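Local atomic coordinates of Xcc_ctr_pt (Xanthomonas campestris pv. campestris, PDB entry 6NJW), a protein that probably cleaves nucleic acid with the aid of two metal ions, as a Class 2 OLD family nuclease of which this chain is the C-terminal, Toprim-containing region. Residues I98-V103 against Y125-N130. Residues are numbered along the deposited sequence; the frame is centred on the assembly and turned at random.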
loop_
_atom_site.group_PDB
_atom_site.type_symbol
_atom_site.label_atom_id
_atom_site.label_comp_id
_atom_site.label_asym_id
_atom_site.label_seq_id
_atom_site.Cartn_x
_atom_site.Cartn_y
_atom_site.Cartn_z
ATOM N N ILE A 98 2.293 1.388 -17.404
ATOM C CA ILE A 98 1.898 1.809 -18.749
ATOM C C ILE A 98 0.433 1.462 -18.999
ATOM O O ILE A 98 -0.309 2.231 -19.626
ATOM C CB ILE A 98 2.826 1.175 -19.803
ATOM C CG1 ILE A 98 4.215 1.824 -19.733
ATOM C CG2 ILE A 98 2.231 1.336 -21.203
ATOM C CD1 ILE A 98 5.254 1.141 -20.599
ATOM N N ASN A 99 -0.012 0.315 -18.487
ATOM C CA ASN A 99 -1.401 -0.090 -18.685
ATOM C C ASN A 99 -2.373 0.910 -18.068
ATOM O O ASN A 99 -3.422 1.203 -18.658
ATOM C CB ASN A 99 -1.618 -1.492 -18.121
ATOM C CG ASN A 99 -1.112 -2.574 -19.069
ATOM O OD1 ASN A 99 -0.983 -2.338 -20.263
ATOM N ND2 ASN A 99 -0.802 -3.747 -18.532
ATOM N N VAL A 100 -2.038 1.477 -16.899
ATOM C CA VAL A 100 -2.933 2.506 -16.360
ATOM C C VAL A 100 -2.651 3.884 -16.954
ATOM O O VAL A 100 -3.575 4.697 -17.088
ATOM C CB VAL A 100 -2.902 2.544 -14.819
ATOM C CG1 VAL A 100 -3.470 1.253 -14.254
ATOM C CG2 VAL A 100 -1.499 2.780 -14.286
ATOM N N LEU A 101 -1.404 4.191 -17.331
ATOM C CA LEU A 101 -1.160 5.502 -17.922
ATOM C C LEU A 101 -1.830 5.635 -19.285
ATOM O O LEU A 101 -2.263 6.732 -19.656
ATOM C CB LEU A 101 0.338 5.774 -18.027
ATOM C CG LEU A 101 1.076 6.097 -16.718
ATOM C CD1 LEU A 101 2.583 5.984 -16.915
ATOM C CD2 LEU A 101 0.716 7.472 -16.195
ATOM N N ASP A 102 -1.944 4.528 -20.029
ATOM C CA ASP A 102 -2.702 4.549 -21.281
ATOM C C ASP A 102 -4.158 4.938 -21.057
ATOM O O ASP A 102 -4.782 5.530 -21.942
ATOM C CB ASP A 102 -2.640 3.186 -21.963
ATOM C CG ASP A 102 -1.291 2.901 -22.588
ATOM O OD1 ASP A 102 -0.490 3.842 -22.765
ATOM O OD2 ASP A 102 -1.037 1.720 -22.891
ATOM N N VAL A 103 -4.715 4.613 -19.890
ATOM C CA VAL A 103 -6.078 5.020 -19.556
ATOM C C VAL A 103 -6.111 6.463 -19.058
ATOM O O VAL A 103 -6.862 7.302 -19.570
ATOM C CB VAL A 103 -6.674 4.052 -18.511
ATOM C CG1 VAL A 103 -8.065 4.504 -18.082
ATOM C CG2 VAL A 103 -6.692 2.615 -19.042
ATOM N N TYR A 125 0.069 11.323 -11.342
ATOM C CA TYR A 125 -1.328 10.924 -11.274
ATOM C C TYR A 125 -1.661 10.243 -9.960
ATOM O O TYR A 125 -2.735 9.644 -9.840
ATOM C CB TYR A 125 -1.666 10.013 -12.465
ATOM C CG TYR A 125 -1.506 10.757 -13.768
ATOM C CD1 TYR A 125 -2.464 11.663 -14.195
ATOM C CD2 TYR A 125 -0.360 10.600 -14.547
ATOM C CE1 TYR A 125 -2.306 12.364 -15.380
ATOM C CE2 TYR A 125 -0.193 11.300 -15.726
ATOM C CZ TYR A 125 -1.170 12.176 -16.140
ATOM O OH TYR A 125 -0.988 12.874 -17.318
ATOM N N GLY A 126 -0.764 10.314 -8.977
ATOM C CA GLY A 126 -1.016 9.668 -7.697
ATOM C C GLY A 126 -0.758 8.183 -7.650
ATOM O O GLY A 126 -1.313 7.495 -6.790
ATOM N N TYR A 127 0.091 7.657 -8.525
ATOM C CA TYR A 127 0.402 6.234 -8.555
ATOM C C TYR A 127 1.826 6.053 -8.048
ATOM O O TYR A 127 2.763 6.572 -8.658
ATOM C CB TYR A 127 0.261 5.675 -9.975
ATOM C CG TYR A 127 -1.094 5.917 -10.655
ATOM C CD1 TYR A 127 -2.248 6.165 -9.910
ATOM C CD2 TYR A 127 -1.204 5.901 -12.054
ATOM C CE1 TYR A 127 -3.486 6.376 -10.541
ATOM C CE2 TYR A 127 -2.425 6.124 -12.694
ATOM C CZ TYR A 127 -3.562 6.348 -11.940
ATOM O OH TYR A 127 -4.769 6.551 -12.582
ATOM N N PHE A 128 1.992 5.314 -6.945
ATOM C CA PHE A 128 3.259 5.321 -6.222
ATOM C C PHE A 128 3.765 3.901 -6.050
ATOM O O PHE A 128 2.981 2.979 -5.787
ATOM C CB PHE A 128 3.120 6.010 -4.839
ATOM C CG PHE A 128 2.842 7.480 -4.937
ATOM C CD1 PHE A 128 3.866 8.379 -5.190
ATOM C CD2 PHE A 128 1.552 7.957 -4.820
ATOM C CE1 PHE A 128 3.605 9.745 -5.312
ATOM C CE2 PHE A 128 1.274 9.310 -4.944
ATOM C CZ PHE A 128 2.294 10.210 -5.193
ATOM N N VAL A 129 5.075 3.722 -6.204
ATOM C CA VAL A 129 5.671 2.392 -6.151
ATOM C C VAL A 129 6.607 2.306 -4.949
ATOM O O VAL A 129 7.325 3.257 -4.622
ATOM C CB VAL A 129 6.406 2.019 -7.462
ATOM C CG1 VAL A 129 5.524 2.283 -8.674
ATOM C CG2 VAL A 129 7.687 2.778 -7.605
ATOM N N ASN A 130 6.562 1.170 -4.269
ATOM C CA ASN A 130 7.491 0.858 -3.200
ATOM C C ASN A 130 8.609 -0.018 -3.753
ATOM O O ASN A 130 8.350 -0.992 -4.473
ATOM C CB ASN A 130 6.765 0.133 -2.070
ATOM C CG ASN A 130 7.681 -0.253 -0.934
ATOM O OD1 ASN A 130 8.616 0.468 -0.603
ATOM N ND2 ASN A 130 7.412 -1.408 -0.327
#
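Val100 of helix 93-104 meets Tyr127 of the edge strand 127-130, and Leu101 meets Tyr125 in the turn just before it, a small worked example of a helix packed on a sheet edge and on the turn leading into it. Methyl CG2 of Val100 approaches the Tyr127 ring at a slant, 3.8 Å from CE2 and equally near CD2. From the other side of the ring plane, the CB of Tyr125 sits 4.0 Å above it, off centre. Leu101 reaches its tyrosine only with its end: with CG anti to the carbonyl carbon (chi1 -74°) and CD1 extended away from CA (chi2 165°), CD2 is the branch that turns to the ring, 3.7 Å from Tyr125 CD2 and again oblique. Between the two tyrosines Gly126, with positive phi, is the C-prime residue of a Schellman motif ending helix 115-123, before the outer strand of the parallel Toprim sheet. Val65 of helix 62-68 also touches Val100 and Tyr127. Tyr127 OH is hydrogen-bonded to His77 NE2, and Tyr125 OH to Glu105 OE2. With no hydrogen bond joining the two segments, their cohesion is apolar, while those at the hydroxyls probably help fix where the rings lie.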